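Local coordinates for protein PTS-dependent dihydroxyacetone kinase, ADP-binding subunit DhaL (Lactococcus lactis subsp. lactis, PDB 3CR3) that carries ADP that is rephosphorylated to ATP by DhaM and passes the phosphoryl group to dihydroxyacetone bound to DhaK, at residues K92-I95 and E96-T100. Sequence-based numbering, arbitrary orientation.
Sequences KTAI and ETLDT
Thr93 O takes two backbone N-H groups from the residues that follow it. Thr97 N lies 3.0 Å from Thr93 O, with an N-H...O angle of 162°, and it is tilted a little from the carbonyl plane. Glu96 N is also 3.0 Å from Thr93 O, but it comes from above that plane, 40° out of it, and does not use a lone pair. One carbonyl thus satisfies two donors where the chain leaves helix 79-94. The return is tight enough to bring a C-H into play: Ala94 CA approaches Thr97 O at 3.2 Å in a nearly straight C-H...O contact.

Side chains fill in around this turn. Thr93 and Thr97 lie side by side and point the same way, their methyls touching at 3.7 Å between Thr93 CG2 and Thr97 CG2. The hydroxyl of Thr93 bonds back to Ala89 O, one turn earlier in the helix. Ala94 CB meets Leu98 CD2 at 3.6 Å, and helix 60-74 borders this small apolar patch through Phe64 and Val60.

With chi1 -175°, Thr97 OG1 lies opposite the backbone N and beside the carbonyl carbon. There it accepts from Asp99 N, 3.2 Å from Thr97 OG1, which makes an ST turn. Asp99 is in turn the N-cap of helix 100-115. Its OD2 takes Glu102 N and bonds to Ser101 OG.

This is a helix-to-helix connection on the surface, away from the ADP and magnesium sites. Its bonds are short-range and follow one another along the chain. Backbone donors at the end of one helix and the start of the next are thus met locally, by a carbonyl, a hydroxyl and a carboxylate.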
# COMPACT_ATOMS: atom_id res chain seq x y z
N LYS A 92 0.88 -19.63 31.58
CA LYS A 92 0.59 -18.87 32.79
C LYS A 92 -0.45 -19.60 33.66
O LYS A 92 -0.27 -19.72 34.88
CB LYS A 92 0.19 -17.44 32.46
CG LYS A 92 1.28 -16.66 31.72
CD LYS A 92 0.76 -15.31 31.19
CE LYS A 92 1.37 -14.95 29.82
NZ LYS A 92 2.62 -14.14 29.90
N THR A 93 -1.50 -20.11 33.04
CA THR A 93 -2.51 -20.91 33.76
C THR A 93 -1.89 -22.15 34.43
O THR A 93 -2.19 -22.44 35.59
CB THR A 93 -3.70 -21.32 32.83
OG1 THR A 93 -4.29 -20.14 32.26
CG2 THR A 93 -4.76 -22.09 33.59
N ALA A 94 -1.01 -22.85 33.71
CA ALA A 94 -0.37 -24.09 34.20
C ALA A 94 0.44 -23.97 35.49
O ALA A 94 0.70 -24.99 36.16
CB ALA A 94 0.50 -24.71 33.10
N ILE A 95 0.85 -22.75 35.85
CA ILE A 95 1.59 -22.53 37.10
C ILE A 95 0.69 -22.89 38.27
O ILE A 95 1.15 -23.41 39.28
CB ILE A 95 2.09 -21.07 37.26
CG1 ILE A 95 2.83 -20.59 36.01
CG2 ILE A 95 3.01 -20.93 38.49
CD1 ILE A 95 3.07 -19.07 36.00
N GLU A 96 -0.61 -22.65 38.11
CA GLU A 96 -1.58 -22.81 39.18
C GLU A 96 -2.48 -24.04 39.04
O GLU A 96 -2.87 -24.63 40.04
CB GLU A 96 -2.42 -21.55 39.30
CG GLU A 96 -1.57 -20.26 39.50
CD GLU A 96 -0.81 -20.20 40.84
OE1 GLU A 96 -1.02 -21.07 41.72
OE2 GLU A 96 -0.01 -19.26 41.01
N THR A 97 -2.81 -24.41 37.80
CA THR A 97 -3.69 -25.55 37.53
C THR A 97 -3.39 -26.22 36.19
O THR A 97 -3.08 -25.55 35.21
CB THR A 97 -5.21 -25.17 37.58
OG1 THR A 97 -6.01 -26.35 37.43
CG2 THR A 97 -5.60 -24.17 36.50
N LEU A 98 -3.49 -27.55 36.18
CA LEU A 98 -3.34 -28.32 34.95
C LEU A 98 -4.68 -28.93 34.51
O LEU A 98 -4.72 -29.79 33.63
CB LEU A 98 -2.22 -29.37 35.07
CG LEU A 98 -0.81 -28.83 35.37
CD1 LEU A 98 0.17 -29.95 35.73
CD2 LEU A 98 -0.28 -28.03 34.20
N ASP A 99 -5.78 -28.47 35.11
CA ASP A 99 -7.12 -28.83 34.63
C ASP A 99 -7.24 -28.56 33.13
O ASP A 99 -6.95 -27.45 32.66
CB ASP A 99 -8.20 -28.05 35.38
CG ASP A 99 -9.60 -28.40 34.90
OD1 ASP A 99 -10.30 -29.18 35.58
OD2 ASP A 99 -10.00 -27.94 33.83
N THR A 100 -7.67 -29.57 32.39
CA THR A 100 -7.68 -29.52 30.93
C THR A 100 -8.59 -28.41 30.37
O THR A 100 -8.15 -27.64 29.52
CB THR A 100 -8.00 -30.91 30.33
OG1 THR A 100 -7.08 -31.87 30.88
CG2 THR A 100 -7.87 -30.91 28.81